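Local coordinates for single-stranded DNA-binding protein (Thermoanaerobacter tengcongensis, PDB 4GS3) that probably binds single-stranded DNA and is represented here by its N-terminal OB-fold domain, at residues Thr13-Gly18 with Lys73-Leu78; Phe38-Pro43 with Leu52-Ser57; Val68-Lys73 with Ile102-Glu107. One frame throughout, in Å; residues are numbered along the deposited sequence.

Interaction 1 (Thr13-Gly18 with Lys73-Leu78); sequences TVTLVG and KIEGQL
Strands 14-20 and 71-82 correspond to the first and fourth strands of the five-stranded OB-fold barrel, and their antiparallel pairing, from Val14 opposite Gly76 to Val17 opposite Lys73, closes that barrel. Val14 and Gly76 form a hydrogen-bonded pair, with Val14 N giving to Gly76 O at 2.8 Å and Gly76 N returning to Val14 O. Leu16 and Ile74 form a second such pair, Ile74 N reaching Leu16 O at 2.8 Å. Between them, Thr15 and Glu75 are a non-hydrogen-bonded pair; beside them Glu75 CA makes a CA-H...O contact with Val14 O, 3.2 Å. Gly76 is nearly fully extended, a shape that glycine takes easily.

Thr15, Val17, Lys73 and Glu75 share one face. The Lys73 chain is extended throughout and passes obliquely over its neighbours, CG resting on Val17 CG2 at 3.9 Å and CE on Thr15 CG2 at 3.7 Å, so its methylenes cover two methyls while the amine is carried past them. Glu75 bends at its second torsion (chi2 -80°), which turns the carboxylate toward the start of the other strand. There Thr13 OG1 donates to Glu75 OE1 at 2.6 Å, and OE1 receives it on the lone pair directed away from OE2; the two side chains cross at about a right angle. Arg100 forms a salt bridge to the same oxygen. Val14, on the other face, touches Leu78 CB through its CG2 at 3.9 Å, while Leu16 and Ile74 turn their branched side chains into the barrel, where Ile54 touches both.

The chemistry thus differs between the faces: aliphatic groups line the interior, whereas outside a carboxylate oxygen is gripped by both a hydroxyl and a guanidinium, which probably fixes the rotation of the Glu75 carboxylate and favours its charged form.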
ATOM      1  N   THR A  13      12.494  -5.407   3.302  1.00 10.35           N
ATOM      2  CA  THR A  13      11.608  -5.778   2.231  1.00 11.80           C
ATOM      3  C   THR A  13      10.347  -6.373   2.862  1.00 10.62           C
ATOM      4  O   THR A  13      10.406  -7.189   3.753  1.00 13.47           O
ATOM      5  CB  THR A  13      12.255  -6.745   1.249  1.00 15.61           C
ATOM      6  OG1 THR A  13      11.354  -7.114   0.196  1.00 19.79           O
ATOM      7  CG2 THR A  13      12.698  -8.025   1.964  1.00 21.13           C
ATOM      8  N   VAL A  14       9.236  -5.982   2.285  1.00 10.51           N
ATOM      9  CA  VAL A  14       7.912  -6.436   2.680  1.00  9.76           C
ATOM     10  C   VAL A  14       7.187  -6.903   1.426  1.00  9.97           C
ATOM     11  O   VAL A  14       7.162  -6.179   0.437  1.00 12.20           O
ATOM     12  CB  VAL A  14       7.091  -5.269   3.296  1.00 11.57           C
ATOM     13  CG1 VAL A  14       5.694  -5.795   3.726  1.00 13.53           C
ATOM     14  CG2 VAL A  14       7.834  -4.666   4.477  1.00 12.67           C
ATOM     15  N   THR A  15       6.611  -8.094   1.468  1.00  9.22           N
ATOM     16  CA  THR A  15       5.723  -8.577   0.385  1.00  9.96           C
ATOM     17  C   THR A  15       4.379  -8.885   1.015  1.00  9.51           C
ATOM     18  O   THR A  15       4.302  -9.629   2.005  1.00 10.33           O
ATOM     19  CB  THR A  15       6.312  -9.782  -0.328  1.00 13.68           C
ATOM     20  OG1 THR A  15       7.572  -9.426  -0.897  1.00 19.36           O
ATOM     21  CG2 THR A  15       5.374 -10.215  -1.460  1.00 17.25           C
ATOM     22  N   LEU A  16       3.316  -8.357   0.398  1.00  9.44           N
ATOM     23  CA  LEU A  16       1.945  -8.547   0.872  1.00  9.29           C
ATOM     24  C   LEU A  16       1.054  -8.904  -0.299  1.00  9.68           C
ATOM     25  O   LEU A  16       1.203  -8.324  -1.392  1.00 11.14           O
ATOM     26  CB  LEU A  16       1.404  -7.267   1.497  1.00 10.10           C
ATOM     27  CG  LEU A  16       2.211  -6.712   2.687  1.00 10.86           C
ATOM     28  CD1 LEU A  16       1.690  -5.351   3.054  1.00 12.48           C
ATOM     29  CD2 LEU A  16       2.170  -7.638   3.892  1.00 12.20           C
ATOM     30  N   VAL A  17       0.096  -9.789  -0.073  1.00  9.04           N
ATOM     31  CA  VAL A  17      -0.991 -10.029  -1.026  1.00  9.29           C
ATOM     32  C   VAL A  17      -2.271  -9.844  -0.264  1.00  9.56           C
ATOM     33  O   VAL A  17      -2.516 -10.515   0.745  1.00 10.75           O
ATOM     34  CB  VAL A  17      -0.924 -11.431  -1.634  1.00 10.85           C
ATOM     35  CG1 VAL A  17      -2.085 -11.570  -2.633  1.00 12.71           C
ATOM     36  CG2 VAL A  17       0.406 -11.694  -2.319  1.00 11.58           C
ATOM     37  N   GLY A  18      -3.120  -8.926  -0.703  1.00  9.87           N
ATOM     38  CA  GLY A  18      -4.383  -8.698  -0.028  1.00 10.37           C
ATOM     39  C   GLY A  18      -5.272  -7.750  -0.808  1.00 10.43           C
ATOM     40  O   GLY A  18      -5.056  -7.539  -2.019  1.00 11.47           O
ATOM     41  N   LYS A  73      -0.761  -7.559  -5.201  1.00  9.99           N
ATOM     42  CA  LYS A  73       0.511  -7.955  -4.596  1.00  9.76           C
ATOM     43  C   LYS A  73       1.379  -6.709  -4.535  1.00 10.07           C
ATOM     44  O   LYS A  73       1.569  -6.028  -5.566  1.00 11.61           O
ATOM     45  CB  LYS A  73       1.205  -9.038  -5.381  1.00 10.98           C
ATOM     46  CG  LYS A  73       2.521  -9.484  -4.790  1.00 11.90           C
ATOM     47  CD  LYS A  73       3.152 -10.615  -5.543  1.00 15.79           C
ATOM     48  CE  LYS A  73       4.414 -11.097  -4.939  1.00 15.32           C
ATOM     49  NZ  LYS A  73       5.136 -12.118  -5.750  1.00 19.54           N
ATOM     50  N   ILE A  74       1.928  -6.404  -3.365  1.00  9.93           N
ATOM     51  CA  ILE A  74       2.768  -5.265  -3.135  1.00 10.34           C
ATOM     52  C   ILE A  74       4.116  -5.713  -2.640  1.00 10.48           C
ATOM     53  O   ILE A  74       4.187  -6.587  -1.752  1.00 12.15           O
ATOM     54  CB  ILE A  74       2.163  -4.299  -2.108  1.00 11.81           C
ATOM     55  CG1 ILE A  74       0.840  -3.741  -2.672  1.00 15.22           C
ATOM     56  CG2 ILE A  74       3.066  -3.187  -1.682  1.00 14.68           C
ATOM     57  CD1 ILE A  74       0.004  -3.019  -1.691  1.00 16.98           C
ATOM     58  N   GLU A  75       5.177  -5.126  -3.159  1.00 10.84           N
ATOM     59  CA  GLU A  75       6.490  -5.193  -2.583  1.00 11.06           C
ATOM     60  C   GLU A  75       6.868  -3.788  -2.151  1.00 10.53           C
ATOM     61  O   GLU A  75       6.692  -2.839  -2.910  1.00 11.29           O
ATOM     62  CB  GLU A  75       7.593  -5.736  -3.499  1.00 14.18           C
ATOM     63  CG  GLU A  75       8.878  -6.086  -2.696  1.00 17.72           C
ATOM     64  CD  GLU A  75       9.827  -5.002  -2.294  1.00 18.11           C
ATOM     65  OE1 GLU A  75      10.550  -5.114  -1.276  1.00 22.16           O
ATOM     66  OE2 GLU A  75       9.834  -3.936  -2.979  1.00 19.06           O
ATOM     67  N   GLY A  76       7.474  -3.637  -0.980  1.00 11.08           N
ATOM     68  CA  GLY A  76       7.929  -2.348  -0.552  1.00 11.66           C
ATOM     69  C   GLY A  76       8.818  -2.402   0.672  1.00 10.90           C
ATOM     70  O   GLY A  76       9.277  -3.435   1.064  1.00 15.78           O
ATOM     71  N   GLN A  77       9.050  -1.233   1.198  1.00 11.30           N
ATOM     72  CA  GLN A  77       9.975  -0.988   2.286  1.00 11.65           C
ATOM     73  C   GLN A  77       9.176  -0.600   3.512  1.00 10.39           C
ATOM     74  O   GLN A  77       8.303   0.286   3.399  1.00 12.26           O
ATOM     75  CB  GLN A  77      10.902   0.167   1.910  1.00 13.69           C
ATOM     76  CG  GLN A  77      12.062   0.468   2.819  1.00 14.65           C
ATOM     77  CD  GLN A  77      12.940   1.591   2.279  1.00 16.96           C
ATOM     78  OE1 GLN A  77      12.415   2.619   1.857  1.00 26.46           O
ATOM     79  NE2 GLN A  77      14.212   1.369   2.212  1.00 18.74           N
ATOM     80  N   LEU A  78       9.438  -1.150   4.685  1.00  9.82           N
ATOM     81  CA  LEU A  78       8.738  -0.727   5.890  1.00  9.43           C
ATOM     82  C   LEU A  78       9.447   0.527   6.403  1.00  9.41           C
ATOM     83  O   LEU A  78      10.620   0.469   6.767  1.00 10.72           O
ATOM     84  CB  LEU A  78       8.731  -1.813   6.957  1.00 10.85           C
ATOM     85  CG  LEU A  78       7.884  -1.585   8.176  1.00 11.63           C
ATOM     86  CD1 LEU A  78       6.403  -1.414   7.815  1.00 13.51           C
ATOM     87  CD2 LEU A  78       8.035  -2.729   9.187  1.00 13.58           C
TER

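Interaction 2 (Phe38-Pro43 with Leu52-Ser57); sequences FILEVP and LPITIS
Backbone hydrogen bonds set the antiparallel register of Phe38-Pro43 and Leu52-Ser57. Ile54 N gives to Phe38 O at 2.8 Å, with Phe38 N returning to Ile54 O, and Leu40 N gives to Leu52 O at 2.8 Å, with Leu52 N returning to Leu40 O. Pro53 lies opposite Ile39 in the intervening non-hydrogen-bonded pair, a place where proline's missing N-H costs this pairing nothing.

The aromatic contact belongs to Phe38. Its CG lies between the backbone N and the carbonyl carbon (chi1 67°), which lays the ring against Ile54 instead of extending it straight off the strand. Ile54 CB makes a CH-pi contact with one face, 3.8 Å from the Phe38 ring centroid and 17° off the normal, and Ile54 CG2 comes down near the rim, 3.6 Å from Phe38 CE1. The ring edge is met in plane by Ile56 CG2, 3.9 Å from Phe38 CE1. Replacing Phe38 by an alanine would probably open a gap over Ile54, leaving its CB and CG2 without the ring face and Ile56 without the edge it abuts.

Aliphatic contacts extend the packing along the strands. Ile54 CG1, which also lies over the ring near Phe38 CE2, reaches Leu40 CB at 3.8 Å, so a side chain branched at CB serves both neighbours. Farther along, Val42 CG2 meets Leu52 CD1 at 4.0 Å, their side chains nearly perpendicular. On the reverse face, Ile39 CD1 folds over Pro53 CA at 3.9 Å.

The hairpin supplies one wall of the barrel interior. Leu16 of strand 14-20 packs on Leu40, Leu52 and Ile54; Ile74 of strand 71-82 touches Phe38 and Ile54; and strand 93-105, running parallel to 49-57, brings Ala99 and Ile102 against Ile56.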
ATOM      1  N   PHE A  38      -3.335   4.085   1.938  1.00 10.75           N
ATOM      2  CA  PHE A  38      -4.511   3.251   2.027  1.00 10.57           C
ATOM      3  C   PHE A  38      -4.194   2.080   2.954  1.00  9.74           C
ATOM      4  O   PHE A  38      -3.035   1.784   3.215  1.00 11.18           O
ATOM      5  CB  PHE A  38      -5.005   2.768   0.672  1.00 11.48           C
ATOM      6  CG  PHE A  38      -4.116   1.825  -0.061  1.00 11.46           C
ATOM      7  CD1 PHE A  38      -3.070   2.283  -0.843  1.00 12.86           C
ATOM      8  CD2 PHE A  38      -4.326   0.463   0.005  1.00 11.94           C
ATOM      9  CE1 PHE A  38      -2.281   1.430  -1.572  1.00 13.70           C
ATOM     10  CE2 PHE A  38      -3.537  -0.409  -0.723  1.00 12.92           C
ATOM     11  CZ  PHE A  38      -2.526   0.091  -1.519  1.00 14.09           C
ATOM     12  N   ILE A  39      -5.234   1.374   3.396  1.00  9.86           N
ATOM     13  CA  ILE A  39      -5.076   0.177   4.192  1.00  9.28           C
ATOM     14  C   ILE A  39      -5.330  -1.057   3.354  1.00  9.20           C
ATOM     15  O   ILE A  39      -6.295  -1.107   2.586  1.00 10.14           O
ATOM     16  CB  ILE A  39      -6.078   0.217   5.369  1.00 10.21           C
ATOM     17  CG1 ILE A  39      -5.849   1.463   6.238  1.00 11.33           C
ATOM     18  CG2 ILE A  39      -6.029  -1.080   6.191  1.00 11.16           C
ATOM     19  CD1 ILE A  39      -4.457   1.622   6.780  1.00 13.40           C
ATOM     20  N   LEU A  40      -4.455  -2.044   3.509  1.00  9.04           N
ATOM     21  CA  LEU A  40      -4.563  -3.337   2.851  1.00  9.09           C
ATOM     22  C   LEU A  40      -5.017  -4.365   3.873  1.00  9.39           C
ATOM     23  O   LEU A  40      -4.414  -4.467   4.951  1.00 11.00           O
ATOM     24  CB  LEU A  40      -3.194  -3.724   2.256  1.00  9.81           C
ATOM     25  CG  LEU A  40      -3.221  -4.896   1.280  1.00 10.02           C
ATOM     26  CD1 LEU A  40      -3.792  -4.458  -0.048  1.00 11.42           C
ATOM     27  CD2 LEU A  40      -1.822  -5.484   1.135  1.00 11.31           C
ATOM     28  N   GLU A  41      -6.035  -5.159   3.539  1.00  9.55           N
ATOM     29  CA  GLU A  41      -6.463  -6.282   4.363  1.00  9.93           C
ATOM     30  C   GLU A  41      -5.768  -7.538   3.886  1.00  9.69           C
ATOM     31  O   GLU A  41      -5.925  -7.937   2.716  1.00 11.34           O
ATOM     32  CB  GLU A  41      -7.986  -6.447   4.270  1.00 12.46           C
ATOM     33  CG  GLU A  41      -8.557  -7.579   5.071  1.00 16.35           C
ATOM     34  CD  GLU A  41     -10.047  -7.746   4.825  1.00 21.07           C
ATOM     35  OE1 GLU A  41     -10.365  -8.059   3.657  1.00 27.90           O
ATOM     36  OE2 GLU A  41     -10.821  -7.552   5.777  1.00 25.26           O
ATOM     37  N   VAL A  42      -5.019  -8.189   4.751  1.00 10.07           N
ATOM     38  CA  VAL A  42      -4.246  -9.351   4.411  1.00 10.36           C
ATOM     39  C   VAL A  42      -4.663 -10.514   5.291  1.00 11.15           C
ATOM     40  O   VAL A  42      -4.471 -10.461   6.507  1.00 12.23           O
ATOM     41  CB  VAL A  42      -2.707  -9.105   4.555  1.00 11.09           C
ATOM     42  CG1 VAL A  42      -1.911 -10.315   4.149  1.00 13.15           C
ATOM     43  CG2 VAL A  42      -2.320  -7.893   3.694  1.00 12.71           C
ATOM     44  N   PRO A  43      -5.244 -11.584   4.710  1.00 12.97           N
ATOM     45  CA  PRO A  43      -5.732 -12.671   5.564  1.00 13.95           C
ATOM     46  C   PRO A  43      -4.637 -13.603   6.049  1.00 15.40           C
ATOM     47  O   PRO A  43      -3.756 -13.978   5.297  1.00 18.86           O
ATOM     48  CB  PRO A  43      -6.684 -13.382   4.590  1.00 16.84           C
ATOM     49  CG  PRO A  43      -6.058 -13.181   3.212  1.00 17.81           C
ATOM     50  CD  PRO A  43      -5.506 -11.779   3.271  1.00 14.44           C
ATOM     51  N   LEU A  52      -3.046  -3.284   7.196  1.00  9.79           N
ATOM     52  CA  LEU A  52      -1.690  -2.806   7.055  1.00  9.32           C
ATOM     53  C   LEU A  52      -1.636  -1.520   6.250  1.00  9.26           C
ATOM     54  O   LEU A  52      -2.306  -1.388   5.236  1.00 10.02           O
ATOM     55  CB  LEU A  52      -0.794  -3.863   6.419  1.00 10.30           C
ATOM     56  CG  LEU A  52      -0.818  -5.186   7.168  1.00 11.61           C
ATOM     57  CD1 LEU A  52       0.004  -6.238   6.509  1.00 13.53           C
ATOM     58  CD2 LEU A  52      -0.359  -5.046   8.615  1.00 12.47           C
ATOM     59  N   PRO A  53      -0.827  -0.565   6.699  1.00  9.59           N
ATOM     60  CA  PRO A  53      -0.734   0.742   6.015  1.00  9.93           C
ATOM     61  C   PRO A  53       0.197   0.695   4.828  1.00  9.56           C
ATOM     62  O   PRO A  53       1.334   0.213   4.920  1.00 10.86           O
ATOM     63  CB  PRO A  53      -0.139   1.615   7.103  1.00 11.55           C
ATOM     64  CG  PRO A  53       0.778   0.674   7.868  1.00 12.03           C
ATOM     65  CD  PRO A  53       0.008  -0.610   7.902  1.00 10.26           C
ATOM     66  N   ILE A  54      -0.289   1.205   3.703  1.00  9.56           N
ATOM     67  CA  ILE A  54       0.469   1.308   2.481  1.00  9.37           C
ATOM     68  C   ILE A  54       0.558   2.793   2.069  1.00  9.72           C
ATOM     69  O   ILE A  54      -0.417   3.530   2.206  1.00 11.38           O
ATOM     70  CB  ILE A  54      -0.178   0.517   1.324  1.00  9.76           C
ATOM     71  CG1 ILE A  54      -0.663  -0.877   1.743  1.00 10.43           C
ATOM     72  CG2 ILE A  54       0.750   0.443   0.138  1.00 11.93           C
ATOM     73  CD1 ILE A  54       0.388  -1.823   2.269  1.00 11.40           C
ATOM     74  N   THR A  55       1.685   3.174   1.506  1.00  9.94           N
ATOM     75  CA  THR A  55       1.878   4.469   0.862  1.00 11.07           C
ATOM     76  C   THR A  55       2.354   4.220  -0.541  1.00 10.81           C
ATOM     77  O   THR A  55       3.262   3.403  -0.734  1.00 12.54           O
ATOM     78  CB  THR A  55       2.857   5.344   1.634  1.00 12.67           C
ATOM     79  OG1 THR A  55       2.316   5.602   2.938  1.00 14.14           O
ATOM     80  CG2 THR A  55       3.177   6.655   0.897  1.00 17.02           C
ATOM     81  N   ILE A  56       1.762   4.902  -1.503  1.00 11.86           N
ATOM     82  CA  ILE A  56       2.127   4.701  -2.869  1.00 12.46           C
ATOM     83  C   ILE A  56       2.114   6.004  -3.633  1.00 12.70           C
ATOM     84  O   ILE A  56       1.235   6.860  -3.476  1.00 14.91           O
ATOM     85  CB  ILE A  56       1.162   3.662  -3.481  1.00 15.28           C
ATOM     86  CG1 ILE A  56       1.642   3.240  -4.860  1.00 16.78           C
ATOM     87  CG2 ILE A  56      -0.299   4.140  -3.520  1.00 17.57           C
ATOM     88  CD1 ILE A  56       1.081   1.865  -5.268  1.00 19.92           C
ATOM     89  N   SER A  57       3.108   6.140  -4.510  1.00 13.78           N
ATOM     90  CA  SER A  57       3.201   7.227  -5.463  1.00 15.85           C
ATOM     91  C   SER A  57       2.255   6.994  -6.631  1.00 16.01           C
ATOM     92  O   SER A  57       2.112   5.882  -7.101  1.00 17.23           O
ATOM     93  CB  SER A  57       4.590   7.279  -6.054  1.00 19.23           C
ATOM     94  OG  SER A  57       4.620   8.236  -7.098  1.00 21.43           O
TER

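Interaction 3 (Val68-Lys73 with Ile102-Glu107); sequences VGTRVK and ISVVPE
With CG anti to the backbone N (chi1 -168°) and the chain extended as far as NE, Arg71 passes across Val105 at a slant toward the chain end: its CG rests on Val105 CG2 at 3.7 Å and its head reaches Pro106. There Arg71 NH1 donates to Pro106 O at 3.0 Å, nearly straight at 165°; the oxygen sits at the guanidinium edge, only 2° out of its plane. A water joins the same NH1 to Glu107 O, and another links Arg71 N to Val105 O. A long side chain with several N-H groups suits this open chain end, where Glu107 also forms a salt bridge to Lys19.

Val105 N donates to Arg71 O at 3.0 Å from above the carbonyl plane. Lys73 and Ser103 form a regular two-bond pair, Lys73 N to Ser103 O measuring 2.9 Å. Val72 and Val104 are on the face opposite Arg71, and each has an aliphatic neighbour: Thr70 CG2 touches Val104 CG1 at 3.6 Å, and Val72 CB lies 4.0 Å from Ile102 CG1.

These strands form the antiparallel hairpin of the fourth and fifth barrel strands, as in OB-fold domains of the single-strand binding family.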
ATOM      1  N   VAL A  68     -11.483   0.211  -3.614  1.00 16.50           N
ATOM      2  CA  VAL A  68     -11.747  -0.721  -2.506  1.00 15.54           C
ATOM      3  C   VAL A  68     -12.201  -2.048  -3.044  1.00 15.08           C
ATOM      4  O   VAL A  68     -13.055  -2.054  -3.959  1.00 18.75           O
ATOM      5  CB  VAL A  68     -12.718  -0.135  -1.490  1.00 16.80           C
ATOM      6  CG1 VAL A  68     -13.141  -1.211  -0.513  1.00 19.23           C
ATOM      7  CG2 VAL A  68     -12.049   1.046  -0.819  1.00 20.72           C
ATOM      8  N   GLY A  69     -11.604  -3.156  -2.570  1.00 14.64           N
ATOM      9  CA  GLY A  69     -11.876  -4.476  -2.994  1.00 14.93           C
ATOM     10  C   GLY A  69     -10.897  -5.023  -4.018  1.00 14.13           C
ATOM     11  O   GLY A  69     -10.881  -6.200  -4.245  1.00 16.84           O
ATOM     12  N   THR A  70     -10.083  -4.145  -4.601  1.00 13.53           N
ATOM     13  CA  THR A  70      -9.072  -4.601  -5.570  1.00 13.06           C
ATOM     14  C   THR A  70      -8.048  -5.474  -4.861  1.00 11.74           C
ATOM     15  O   THR A  70      -7.572  -5.113  -3.778  1.00 12.14           O
ATOM     16  CB  THR A  70      -8.355  -3.372  -6.188  1.00 13.26           C
ATOM     17  OG1 THR A  70      -9.304  -2.534  -6.817  1.00 15.83           O
ATOM     18  CG2 THR A  70      -7.285  -3.746  -7.195  1.00 14.94           C
ATOM     19  N   ARG A  71      -7.674  -6.592  -5.475  1.00 12.13           N
ATOM     20  CA  ARG A  71      -6.659  -7.482  -4.915  1.00 11.19           C
ATOM     21  C   ARG A  71      -5.324  -7.147  -5.570  1.00 10.51           C
ATOM     22  O   ARG A  71      -5.250  -6.986  -6.776  1.00 10.77           O
ATOM     23  CB  ARG A  71      -7.043  -8.926  -5.183  1.00 12.37           C
ATOM     24  CG  ARG A  71      -6.213  -9.887  -4.391  1.00 12.81           C
ATOM     25  CD  ARG A  71      -6.674 -11.278  -4.708  1.00 15.75           C
ATOM     26  NE  ARG A  71      -6.012 -12.248  -3.881  1.00 15.86           N
ATOM     27  CZ  ARG A  71      -5.709 -13.486  -4.263  1.00 16.18           C
ATOM     28  NH1 ARG A  71      -5.917 -13.955  -5.483  1.00 18.33           N
ATOM     29  NH2 ARG A  71      -5.160 -14.272  -3.368  1.00 19.16           N
ATOM     30  N   VAL A  72      -4.282  -7.092  -4.740  1.00 10.46           N
ATOM     31  CA  VAL A  72      -2.969  -6.654  -5.189  1.00  9.97           C
ATOM     32  C   VAL A  72      -1.891  -7.488  -4.503  1.00 10.07           C
ATOM     33  O   VAL A  72      -2.052  -7.990  -3.403  1.00 11.53           O
ATOM     34  CB  VAL A  72      -2.737  -5.170  -4.916  1.00 11.60           C
ATOM     35  CG1 VAL A  72      -3.682  -4.298  -5.675  1.00 14.15           C
ATOM     36  CG2 VAL A  72      -2.817  -4.836  -3.426  1.00 13.04           C
ATOM     37  N   LYS A  73      -0.761  -7.559  -5.201  1.00  9.99           N
ATOM     38  CA  LYS A  73       0.511  -7.955  -4.596  1.00  9.76           C
ATOM     39  C   LYS A  73       1.379  -6.709  -4.535  1.00 10.07           C
ATOM     40  O   LYS A  73       1.569  -6.028  -5.566  1.00 11.61           O
ATOM     41  CB  LYS A  73       1.205  -9.038  -5.381  1.00 10.98           C
ATOM     42  CG  LYS A  73       2.521  -9.484  -4.790  1.00 11.90           C
ATOM     43  CD  LYS A  73       3.152 -10.615  -5.543  1.00 15.79           C
ATOM     44  CE  LYS A  73       4.414 -11.097  -4.939  1.00 15.32           C
ATOM     45  NZ  LYS A  73       5.136 -12.118  -5.750  1.00 19.54           N
ATOM     46  N   ILE A 102       3.663  -2.776  -7.446  1.00 13.68           N
ATOM     47  CA  ILE A 102       2.298  -3.186  -7.193  1.00 12.98           C
ATOM     48  C   ILE A 102       1.785  -3.869  -8.465  1.00 12.85           C
ATOM     49  O   ILE A 102       2.068  -3.390  -9.579  1.00 15.16           O
ATOM     50  CB  ILE A 102       1.395  -2.053  -6.730  1.00 15.09           C
ATOM     51  CG1 ILE A 102       0.002  -2.540  -6.214  1.00 16.27           C
ATOM     52  CG2 ILE A 102       1.237  -0.985  -7.796  1.00 17.35           C
ATOM     53  CD1 ILE A 102      -0.687  -1.550  -5.275  1.00 18.69           C
ATOM     54  N   SER A 103       1.064  -4.949  -8.287  1.00 11.41           N
ATOM     55  CA  SER A 103       0.400  -5.617  -9.381  1.00 12.16           C
ATOM     56  C   SER A 103      -1.020  -5.964  -8.933  1.00 11.53           C
ATOM     57  O   SER A 103      -1.235  -6.579  -7.896  1.00 12.98           O
ATOM     58  CB  SER A 103       1.129  -6.900  -9.741  1.00 15.19           C
ATOM     59  OG  SER A 103       2.415  -6.700 -10.205  1.00 22.49           O
ATOM     60  N   VAL A 104      -1.993  -5.623  -9.754  1.00 11.61           N
ATOM     61  CA  VAL A 104      -3.390  -5.997  -9.537  1.00 11.45           C
ATOM     62  C   VAL A 104      -3.536  -7.417 -10.038  1.00 10.51           C
ATOM     63  O   VAL A 104      -3.096  -7.762 -11.125  1.00 12.07           O
ATOM     64  CB  VAL A 104      -4.365  -5.037 -10.221  1.00 12.84           C
ATOM     65  CG1 VAL A 104      -5.803  -5.483 -10.009  1.00 13.04           C
ATOM     66  CG2 VAL A 104      -4.247  -3.599  -9.669  1.00 15.98           C
ATOM     67  N   VAL A 105      -4.203  -8.260  -9.235  1.00 10.77           N
ATOM     68  CA  VAL A 105      -4.407  -9.660  -9.554  1.00 10.75           C
ATOM     69  C   VAL A 105      -5.888 -10.003  -9.440  1.00 11.25           C
ATOM     70  O   VAL A 105      -6.642  -9.352  -8.713  1.00 11.35           O
ATOM     71  CB  VAL A 105      -3.542 -10.570  -8.673  1.00 11.39           C
ATOM     72  CG1 VAL A 105      -2.077 -10.283  -8.914  1.00 12.22           C
ATOM     73  CG2 VAL A 105      -3.907 -10.469  -7.209  1.00 13.04           C
ATOM     74  N   PRO A 106      -6.330 -11.076 -10.108  1.00 12.20           N
ATOM     75  CA  PRO A 106      -7.716 -11.509  -9.951  1.00 13.44           C
ATOM     76  C   PRO A 106      -7.940 -12.208  -8.631  1.00 14.69           C
ATOM     77  O   PRO A 106      -7.014 -12.584  -7.886  1.00 15.71           O
ATOM     78  CB  PRO A 106      -7.929 -12.411 -11.172  1.00 17.23           C
ATOM     79  CG  PRO A 106      -6.597 -12.898 -11.543  1.00 15.33           C
ATOM     80  CD  PRO A 106      -5.614 -11.871 -11.110  1.00 13.37           C
ATOM     81  N   GLU A 107      -9.202 -12.416  -8.333  1.00 18.36           N
ATOM     82  CA  GLU A 107      -9.613 -13.216  -7.196  1.00 20.57           C
ATOM     83  C   GLU A 107      -9.438 -14.714  -7.345  1.00 21.65           C
ATOM     84  O   GLU A 107      -9.193 -15.402  -6.342  1.00 26.05           O
ATOM     85  CB  GLU A 107     -11.101 -12.924  -6.875  1.00 24.85           C
ATOM     86  CG  GLU A 107     -11.132 -11.532  -6.217  1.00 31.35           C
ATOM     87  CD  GLU A 107     -12.090 -11.522  -5.073  1.00 34.21           C
ATOM     88  OE1 GLU A 107     -12.959 -10.664  -5.242  1.00 45.24           O
ATOM     89  OE2 GLU A 107     -11.923 -12.307  -4.119  1.00 42.39           O
ATOM     90  OXT GLU A 107      -9.550 -15.211  -8.590  1.00 22.96           O
TER
HETATM   91  O   HOH W   1     -10.766  -8.271  -6.126  0.50 21.77           O
HETATM   92  O   HOH W   2     -12.929  -8.063  -3.241  0.50 34.70           O
HETATM   93  O   HOH W   3      -8.523  -7.378  -8.176  0.50  9.77           O
HETATM   94  O   HOH W   4      -6.632 -16.730  -6.388  1.00 24.47           O

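From the N terminus, strand 14-20 waits for its partner until 71-82 arrives, so interaction 1 closes the long loop between residues 18 and 73. Interaction 2, the hairpin of 33-43 and 49-57, closes a short turn nested inside that loop. Interaction 3 opens at Val68, before the loop of interaction 1 has closed, and closes the loop between residues 73 and 102 at the C-terminal end; its segments alternate with those of interaction 1, so the two cross, sharing Lys73, and Gly18 O probably accepts a hydrogen bond from Val72 N. Val17 packs against Val42, Val72 on Leu40, and Ile74 against Ile102, joining all three contacts within one OB barrel.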